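Long-range contact in methyltransferase FkbM (Methylobacillus flagellatus KT, PDB 2PY6), which is a putative methyltransferase of the FkbM family, probably transferring methyl groups to an acceptor: residues F104-N118 and D130-F143. Residues are numbered along the deposited sequence; the frame is centred on the assembly and turned at random. Where two conformers were deposited one is given.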
ATOM      1  N   PHE A 104      19.609 -15.120  13.693  1.00 27.23           N
ATOM      2  CA  PHE A 104      20.268 -16.009  12.769  1.00 29.08           C
ATOM      3  C   PHE A 104      21.787 -15.877  12.830  1.00 28.17           C
ATOM      4  O   PHE A 104      22.486 -16.876  12.932  1.00 25.97           O
ATOM      5  CB  PHE A 104      19.733 -15.743  11.351  1.00 28.26           C
ATOM      6  CG  PHE A 104      20.665 -16.157  10.231  1.00 30.37           C
ATOM      7  CD1 PHE A 104      21.071 -17.475  10.087  1.00 25.93           C
ATOM      8  CD2 PHE A 104      21.054 -15.235   9.272  1.00 25.84           C
ATOM      9  CE1 PHE A 104      21.891 -17.850   9.048  1.00 25.31           C
ATOM     10  CE2 PHE A 104      21.874 -15.604   8.238  1.00 25.92           C
ATOM     11  CZ  PHE A 104      22.296 -16.918   8.123  1.00 27.96           C
ATOM     12  N   THR A 105      22.306 -14.658  12.745  1.00 31.53           N
ATOM     13  CA  THR A 105      23.780 -14.448  12.822  1.00 29.80           C
ATOM     14  C   THR A 105      24.312 -14.966  14.163  1.00 31.32           C
ATOM     15  O   THR A 105      25.389 -15.554  14.205  1.00 30.49           O
ATOM     16  CB  THR A 105      24.214 -12.978  12.531  1.00 28.09           C
ATOM     17  OG1 THR A 105      23.647 -12.087  13.485  1.00 31.36           O
ATOM     18  CG2 THR A 105      23.757 -12.544  11.165  1.00 28.51           C
ATOM     19  N   GLU A 106      23.529 -14.813  15.238  1.00 32.73           N
ATOM     20  CA  GLU A 106      23.906 -15.335  16.560  1.00 32.83           C
ATOM     21  C   GLU A 106      23.967 -16.872  16.516  1.00 31.89           C
ATOM     22  O   GLU A 106      24.978 -17.443  16.863  1.00 29.00           O
ATOM     23  CB  GLU A 106      22.950 -14.839  17.665  1.00 31.47           C
ATOM     24  N   LEU A 107      22.918 -17.540  16.045  1.00 34.11           N
ATOM     25  CA  LEU A 107      22.955 -19.010  15.912  1.00 34.68           C
ATOM     26  C   LEU A 107      24.119 -19.511  15.031  1.00 35.18           C
ATOM     27  O   LEU A 107      24.742 -20.545  15.301  1.00 29.33           O
ATOM     28  CB  LEU A 107      21.642 -19.521  15.308  1.00 37.31           C
ATOM     29  CG  LEU A 107      20.387 -19.379  16.183  1.00 32.32           C
ATOM     30  CD1 LEU A 107      19.149 -19.639  15.312  1.00 35.49           C
ATOM     31  CD2 LEU A 107      20.463 -20.307  17.377  1.00 37.37           C
ATOM     32  N   ALA A 108      24.383 -18.773  13.961  1.00 38.08           N
ATOM     33  CA  ALA A 108      25.426 -19.134  13.023  1.00 39.92           C
ATOM     34  C   ALA A 108      26.809 -19.034  13.649  1.00 41.34           C
ATOM     35  O   ALA A 108      27.620 -19.921  13.431  1.00 43.25           O
ATOM     36  CB  ALA A 108      25.321 -18.293  11.757  1.00 39.31           C
ATOM     37  N   THR A 109      27.071 -17.983  14.435  1.00 44.43           N
ATOM     38  CA  THR A 109      28.366 -17.823  15.123  1.00 44.29           C
ATOM     39  C   THR A 109      28.683 -18.966  16.071  1.00 43.96           C
ATOM     40  O   THR A 109      29.851 -19.151  16.421  1.00 44.01           O
ATOM     41  CB  THR A 109      28.489 -16.524  16.027  1.00 45.99           C
ATOM     42  OG1 THR A 109      27.505 -16.524  17.073  1.00 53.27           O
ATOM     43  CG2 THR A 109      28.421 -15.235  15.252  1.00 48.03           C
ATOM     44  N   HIS A 110      27.654 -19.681  16.539  1.00 41.51           N
ATOM     45  CA  HIS A 110      27.839 -20.788  17.465  1.00 42.25           C
ATOM     46  C   HIS A 110      27.588 -22.202  16.890  1.00 40.92           C
ATOM     47  O   HIS A 110      27.633 -23.155  17.651  1.00 40.86           O
ATOM     48  CB  HIS A 110      26.948 -20.567  18.702  1.00 44.63           C
ATOM     49  CG  HIS A 110      27.135 -19.232  19.358  1.00 52.60           C
ATOM     50  ND1 HIS A 110      26.320 -18.149  19.097  1.00 61.56           N
ATOM     51  CD2 HIS A 110      28.028 -18.808  20.285  1.00 57.50           C
ATOM     52  CE1 HIS A 110      26.706 -17.119  19.829  1.00 62.77           C
ATOM     53  NE2 HIS A 110      27.746 -17.489  20.552  1.00 56.04           N
ATOM     54  N   ASP A 111      27.339 -22.347  15.581  1.00 39.48           N
ATOM     55  CA  ASP A 111      27.105 -23.668  14.963  1.00 40.69           C
ATOM     56  C   ASP A 111      27.852 -23.725  13.631  1.00 43.94           C
ATOM     57  O   ASP A 111      27.583 -22.949  12.694  1.00 41.32           O
ATOM     58  CB  ASP A 111      25.611 -23.924  14.779  1.00 41.56           C
ATOM     59  CG  ASP A 111      25.296 -25.328  14.275  1.00 39.36           C
ATOM     60  OD1 ASP A 111      26.223 -26.106  13.954  1.00 33.61           O
ATOM     61  OD2 ASP A 111      24.084 -25.644  14.208  1.00 43.53           O
ATOM     62  N   ARG A 112      28.710 -24.731  13.534  1.00 46.33           N
ATOM     63  CA  ARG A 112      29.732 -24.844  12.471  1.00 48.53           C
ATOM     64  C   ARG A 112      29.507 -24.882  10.935  1.00 48.88           C
ATOM     65  O   ARG A 112      30.018 -23.936  10.309  1.00 53.57           O
ATOM     66  CB  ARG A 112      30.806 -25.889  12.892  1.00 49.38           C
ATOM     67  CG  ARG A 112      31.908 -26.128  11.853  1.00 49.73           C
ATOM     68  CD  ARG A 112      33.019 -26.988  12.424  1.00 46.43           C
ATOM     69  NE  ARG A 112      33.694 -26.322  13.544  1.00 46.24           N
ATOM     70  CZ  ARG A 112      34.620 -25.360  13.428  1.00 42.01           C
ATOM     71  NH1 ARG A 112      34.994 -24.898  12.238  1.00 38.18           N
ATOM     72  NH2 ARG A 112      35.175 -24.827  14.513  1.00 35.05           N
ATOM     73  N   ASP A 113      28.769 -25.758  10.235  1.00 47.02           N
ATOM     74  CA  ASP A 113      27.797 -26.848  10.561  1.00 44.39           C
ATOM     75  C   ASP A 113      26.326 -26.408  10.271  1.00 43.30           C
ATOM     76  O   ASP A 113      25.443 -27.273  10.009  1.00 42.62           O
ATOM     77  CB  ASP A 113      27.998 -27.629  11.854  1.00 47.92           C
ATOM     78  CG  ASP A 113      29.008 -28.794  11.684  1.00 50.67           C
ATOM     79  OD1 ASP A 113      29.881 -28.724  10.771  1.00 50.32           O
ATOM     80  OD2 ASP A 113      28.920 -29.766  12.474  1.00 46.54           O
ATOM     81  N   LEU A 114      26.087 -25.091  10.333  0.50 41.14           N
ATOM     82  CA  LEU A 114      24.784 -24.483  10.036  0.50 39.97           C
ATOM     83  C   LEU A 114      24.912 -23.781   8.685  0.50 37.91           C
ATOM     84  O   LEU A 114      25.775 -22.905   8.515  0.50 36.27           O
ATOM     85  CB  LEU A 114      24.372 -23.454  11.097  0.50 39.17           C
ATOM     86  CG  LEU A 114      23.009 -22.763  10.877  0.50 39.17           C
ATOM     87  CD1 LEU A 114      21.852 -23.759  10.971  0.50 37.63           C
ATOM     88  CD2 LEU A 114      22.821 -21.622  11.861  0.50 37.36           C
ATOM     89  N   VAL A 115      24.057 -24.176   7.741  1.00 35.18           N
ATOM     90  CA  VAL A 115      24.038 -23.609   6.395  1.00 33.21           C
ATOM     91  C   VAL A 115      22.785 -22.722   6.244  1.00 34.18           C
ATOM     92  O   VAL A 115      21.743 -22.992   6.854  1.00 31.22           O
ATOM     93  CB  VAL A 115      24.044 -24.729   5.372  1.00 32.23           C
ATOM     94  CG1 VAL A 115      24.033 -24.190   3.961  1.00 35.75           C
ATOM     95  CG2 VAL A 115      25.286 -25.634   5.591  1.00 30.83           C
ATOM     96  N   ALA A 116      22.888 -21.659   5.445  1.00 32.89           N
ATOM     97  CA  ALA A 116      21.740 -20.813   5.168  1.00 31.49           C
ATOM     98  C   ALA A 116      21.284 -20.965   3.702  1.00 31.72           C
ATOM     99  O   ALA A 116      22.081 -20.905   2.766  1.00 31.24           O
ATOM    100  CB  ALA A 116      22.045 -19.369   5.501  1.00 29.51           C
ATOM    101  N   LEU A 117      20.000 -21.212   3.507  1.00 31.04           N
ATOM    102  CA  LEU A 117      19.430 -21.232   2.157  1.00 31.07           C
ATOM    103  C   LEU A 117      18.815 -19.867   1.852  1.00 26.17           C
ATOM    104  O   LEU A 117      17.799 -19.517   2.421  1.00 30.66           O
ATOM    105  CB  LEU A 117      18.387 -22.327   2.016  1.00 30.45           C
ATOM    106  CG  LEU A 117      17.498 -22.324   0.756  1.00 30.96           C
ATOM    107  CD1 LEU A 117      18.231 -22.140  -0.565  1.00 29.38           C
ATOM    108  CD2 LEU A 117      16.724 -23.616   0.718  1.00 35.71           C
ATOM    109  N   ASN A 118      19.439 -19.104   0.958  1.00 25.89           N
ATOM    110  CA  ASN A 118      18.901 -17.822   0.519  1.00 28.45           C
ATOM    111  C   ASN A 118      17.827 -18.130  -0.540  1.00 32.04           C
ATOM    112  O   ASN A 118      18.156 -18.453  -1.686  1.00 34.19           O
ATOM    113  CB  ASN A 118      20.016 -16.923  -0.025  1.00 27.37           C
ATOM    114  CG  ASN A 118      19.566 -15.483  -0.289  1.00 27.39           C
ATOM    115  OD1 ASN A 118      18.389 -15.182  -0.260  1.00 25.81           O
ATOM    116  ND2 ASN A 118      20.528 -14.590  -0.542  1.00 23.03           N
ATOM    117  N   ASP A 130      22.835 -12.437   1.047  1.00 30.41           N
ATOM    118  CA  ASP A 130      24.123 -12.927   0.597  1.00 27.68           C
ATOM    119  C   ASP A 130      25.231 -12.174   1.279  1.00 27.73           C
ATOM    120  O   ASP A 130      26.174 -12.791   1.713  1.00 26.37           O
ATOM    121  CB  ASP A 130      24.277 -12.850  -0.935  1.00 28.91           C
ATOM    122  CG  ASP A 130      23.578 -14.013  -1.655  1.00 26.61           C
ATOM    123  OD1 ASP A 130      23.292 -15.040  -0.991  1.00 33.52           O
ATOM    124  OD2 ASP A 130      23.287 -13.884  -2.867  1.00 29.61           O
ATOM    125  N   GLN A 131      25.114 -10.851   1.413  1.00 27.50           N
ATOM    126  CA  GLN A 131      26.148 -10.116   2.107  1.00 26.95           C
ATOM    127  C   GLN A 131      26.115 -10.414   3.603  1.00 24.66           C
ATOM    128  O   GLN A 131      27.145 -10.532   4.193  1.00 27.33           O
ATOM    129  CB  GLN A 131      26.106  -8.616   1.820  1.00 25.48           C
ATOM    130  CG  GLN A 131      27.292  -7.857   2.421  1.00 31.31           C
ATOM    131  CD  GLN A 131      28.660  -8.407   2.006  1.00 35.74           C
ATOM    132  OE1 GLN A 131      28.962  -8.539   0.811  1.00 30.46           O
ATOM    133  NE2 GLN A 131      29.501  -8.717   3.002  1.00 29.55           N
ATOM    134  N   ILE A 132      24.953 -10.509   4.238  1.00 27.67           N
ATOM    135  CA  ILE A 132      24.920 -10.892   5.656  1.00 28.94           C
ATOM    136  C   ILE A 132      25.729 -12.164   5.897  1.00 30.23           C
ATOM    137  O   ILE A 132      26.518 -12.248   6.845  1.00 32.48           O
ATOM    138  CB  ILE A 132      23.469 -11.176   6.148  1.00 31.13           C
ATOM    139  CG1 ILE A 132      22.668  -9.872   6.265  1.00 36.32           C
ATOM    140  CG2 ILE A 132      23.471 -11.943   7.486  1.00 31.81           C
ATOM    141  CD1 ILE A 132      23.260  -8.848   7.199  1.00 37.28           C
ATOM    142  N   CYS A 133      25.519 -13.157   5.035  1.00 30.28           N
ATOM    143  CA  CYS A 133      26.215 -14.426   5.147  1.00 28.24           C
ATOM    144  C   CYS A 133      27.698 -14.257   4.957  1.00 29.75           C
ATOM    145  O   CYS A 133      28.458 -14.781   5.753  1.00 29.79           O
ATOM    146  CB  CYS A 133      25.650 -15.455   4.161  1.00 27.08           C
ATOM    147  SG  CYS A 133      23.942 -15.960   4.580  1.00 29.51           S
ATOM    148  N   ARG A 134      28.114 -13.517   3.925  1.00 29.84           N
ATOM    149  CA  ARG A 134      29.553 -13.298   3.662  1.00 29.05           C
ATOM    150  C   ARG A 134      30.254 -12.582   4.796  1.00 28.67           C
ATOM    151  O   ARG A 134      31.329 -13.010   5.233  1.00 24.84           O
ATOM    152  CB  ARG A 134      29.795 -12.554   2.339  1.00 29.78           C
ATOM    153  CG  ARG A 134      29.363 -13.362   1.098  1.00 32.58           C
ATOM    154  CD  ARG A 134      29.812 -12.700  -0.180  1.00 31.07           C
ATOM    155  NE  ARG A 134      29.256 -11.355  -0.438  1.00 31.80           N
ATOM    156  CZ  ARG A 134      28.258 -11.059  -1.286  1.00 30.89           C
ATOM    157  NH1 ARG A 134      27.631 -11.996  -1.973  1.00 32.85           N
ATOM    158  NH2 ARG A 134      27.868  -9.798  -1.458  1.00 31.20           N
ATOM    159  N   THR A 135      29.634 -11.510   5.283  1.00 29.72           N
ATOM    160  CA  THR A 135      30.156 -10.744   6.419  1.00 29.70           C
ATOM    161  C   THR A 135      30.459 -11.666   7.602  1.00 28.30           C
ATOM    162  O   THR A 135      31.501 -11.559   8.227  1.00 26.13           O
ATOM    163  CB  THR A 135      29.125  -9.638   6.867  1.00 31.09           C
ATOM    164  OG1 THR A 135      29.017  -8.624   5.856  1.00 29.38           O
ATOM    165  CG2 THR A 135      29.550  -8.966   8.150  1.00 34.14           C
ATOM    166  N   HIS A 136      29.533 -12.558   7.936  1.00 28.40           N
ATOM    167  CA  HIS A 136      29.759 -13.448   9.058  1.00 29.34           C
ATOM    168  C   HIS A 136      30.356 -14.806   8.708  1.00 29.33           C
ATOM    169  O   HIS A 136      30.439 -15.651   9.571  1.00 34.13           O
ATOM    170  CB  HIS A 136      28.475 -13.614   9.841  1.00 28.32           C
ATOM    171  CG  HIS A 136      27.949 -12.329  10.386  1.00 34.80           C
ATOM    172  ND1 HIS A 136      27.057 -11.536   9.694  1.00 34.04           N
ATOM    173  CD2 HIS A 136      28.215 -11.679  11.544  1.00 30.60           C
ATOM    174  CE1 HIS A 136      26.783 -10.463  10.412  1.00 35.26           C
ATOM    175  NE2 HIS A 136      27.469 -10.528  11.540  1.00 30.97           N
ATOM    176  N   GLY A 137      30.789 -15.015   7.478  1.00 29.03           N
ATOM    177  CA  GLY A 137      31.374 -16.293   7.087  1.00 31.81           C
ATOM    178  C   GLY A 137      30.440 -17.494   7.254  1.00 31.85           C
ATOM    179  O   GLY A 137      30.883 -18.589   7.623  1.00 32.13           O
ATOM    180  N   ILE A 138      29.160 -17.297   6.943  1.00 31.41           N
ATOM    181  CA  ILE A 138      28.143 -18.330   7.103  1.00 30.77           C
ATOM    182  C   ILE A 138      27.971 -19.047   5.781  1.00 30.74           C
ATOM    183  O   ILE A 138      27.612 -18.410   4.809  1.00 30.44           O
ATOM    184  CB  ILE A 138      26.748 -17.748   7.506  1.00 30.77           C
ATOM    185  CG1 ILE A 138      26.854 -16.904   8.782  1.00 29.53           C
ATOM    186  CG2 ILE A 138      25.705 -18.883   7.651  1.00 28.91           C
ATOM    187  CD1 ILE A 138      25.587 -16.099   9.114  1.00 30.56           C
ATOM    188  N   PRO A 139      28.190 -20.383   5.750  1.00 32.42           N
ATOM    189  CA  PRO A 139      28.003 -21.140   4.495  1.00 31.72           C
ATOM    190  C   PRO A 139      26.568 -20.976   3.983  1.00 30.63           C
ATOM    191  O   PRO A 139      25.603 -21.112   4.762  1.00 30.65           O
ATOM    192  CB  PRO A 139      28.304 -22.588   4.908  1.00 28.87           C
ATOM    193  CG  PRO A 139      29.109 -22.475   6.105  1.00 27.03           C
ATOM    194  CD  PRO A 139      28.605 -21.280   6.851  1.00 30.85           C
ATOM    195  N   HIS A 140      26.442 -20.589   2.712  1.00 31.36           N
ATOM    196  CA  HIS A 140      25.141 -20.290   2.125  1.00 29.94           C
ATOM    197  C   HIS A 140      24.987 -20.782   0.693  1.00 30.54           C
ATOM    198  O   HIS A 140      25.982 -20.958  -0.020  1.00 30.77           O
ATOM    199  CB  HIS A 140      24.808 -18.778   2.257  1.00 29.89           C
ATOM    200  CG  HIS A 140      25.778 -17.868   1.590  1.00 27.46           C
ATOM    201  ND1 HIS A 140      27.075 -17.708   2.025  1.00 25.79           N
ATOM    202  CD2 HIS A 140      25.634 -17.050   0.521  1.00 26.14           C
ATOM    203  CE1 HIS A 140      27.690 -16.844   1.242  1.00 31.69           C
ATOM    204  NE2 HIS A 140      26.835 -16.428   0.323  1.00 29.37           N
ATOM    205  N   LEU A 141      23.719 -20.970   0.304  1.00 32.08           N
ATOM    206  CA  LEU A 141      23.317 -21.524  -0.986  1.00 33.19           C
ATOM    207  C   LEU A 141      22.058 -20.885  -1.489  1.00 27.85           C
ATOM    208  O   LEU A 141      21.210 -20.526  -0.706  1.00 29.89           O
ATOM    209  CB  LEU A 141      22.879 -22.985  -0.833  1.00 34.92           C
ATOM    210  CG  LEU A 141      23.807 -24.055  -0.358  1.00 42.67           C
ATOM    211  CD1 LEU A 141      22.993 -25.241   0.108  1.00 52.29           C
ATOM    212  CD2 LEU A 141      24.769 -24.431  -1.459  1.00 51.66           C
ATOM    213  N   ASN A 142      21.924 -20.807  -2.800  1.00 28.47           N
ATOM    214  CA  ASN A 142      20.659 -20.408  -3.422  1.00 32.76           C
ATOM    215  C   ASN A 142      19.853 -21.726  -3.647  1.00 32.53           C
ATOM    216  O   ASN A 142      20.379 -22.850  -3.391  1.00 29.21           O
ATOM    217  CB  ASN A 142      20.868 -19.602  -4.699  1.00 32.81           C
ATOM    218  CG  ASN A 142      21.481 -20.396  -5.820  1.00 28.64           C
ATOM    219  OD1 ASN A 142      21.269 -21.597  -5.955  1.00 32.26           O
ATOM    220  ND2 ASN A 142      22.222 -19.709  -6.659  1.00 30.38           N
ATOM    221  N   PHE A 143      18.615 -21.604  -4.103  1.00 30.32           N
ATOM    222  CA  PHE A 143      17.758 -22.767  -4.250  1.00 30.48           C
ATOM    223  C   PHE A 143      18.286 -23.857  -5.209  1.00 31.45           C
ATOM    224  O   PHE A 143      18.251 -25.042  -4.874  1.00 29.40           O
ATOM    225  CB  PHE A 143      16.345 -22.363  -4.618  1.00 34.37           C
ATOM    226  CG  PHE A 143      15.399 -23.505  -4.614  1.00 32.78           C
ATOM    227  CD1 PHE A 143      14.813 -23.927  -3.430  1.00 33.82           C
ATOM    228  CD2 PHE A 143      15.122 -24.191  -5.785  1.00 39.16           C
ATOM    229  CE1 PHE A 143      13.963 -24.996  -3.427  1.00 36.02           C
ATOM    230  CE2 PHE A 143      14.273 -25.261  -5.778  1.00 41.54           C
ATOM    231  CZ  PHE A 143      13.696 -25.671  -4.598  1.00 35.46           C
TER
HETATM  232  O   HOH W   1      29.226 -19.776  10.365  1.00 36.78           O
HETATM  233  O   HOH W   2      17.317 -18.839  -4.640  1.00 26.10           O
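The amide nitrogen ND2 of Asn-118, at the end of strand 114-118, is gripped by helix 123-135 through two acceptors: OD1 of Asp-130 at 2.8 Å and the backbone O of Lys-126. OD1 of the same amide accepts from Cys-120 N, so both ends of the group are held. The bond to Asp-130 is straight at hydrogen (163°) and lies in the amide plane, yet it meets OD1 from above the carboxylate, the two planes standing 75° apart. OD2 is engaged in a salt bridge with Lys-126. An alanine in place of Asp-130 would probably cost the Asn-118 amide one of its two acceptors here and leave Lys-126 without this carboxylate. Parallel pairing with strand 140-142 runs from Ala-116 N to Pro-139 O, from Leu-141 N back to Ala-116 O, and from Asn-118 N to Leu-141 O (2.8 Å). On the sheet face that carries Ala-116 and Asn-118, Ile-138 CD1 packs against helix 101-109, 3.4 Å from Ala-108 CB, tighter than usual, and 3.5 Å from Phe-104 CZ. Chi1 of 157° swings the Phe-104 ring away from its own backbone N, bringing CZ to Ile-138 and an edge to Cys-133 SG, which also touches Ala-116 CB. Farther out, Thr-105 CG2 makes a CH-pi contact over one face of His-136, whose ring is anchored by ND1 to Ile-132 O. Apolar packing thus joins helix 101-109 to the beta-alpha-beta unit, while directional polar bonds set strand register and helix position.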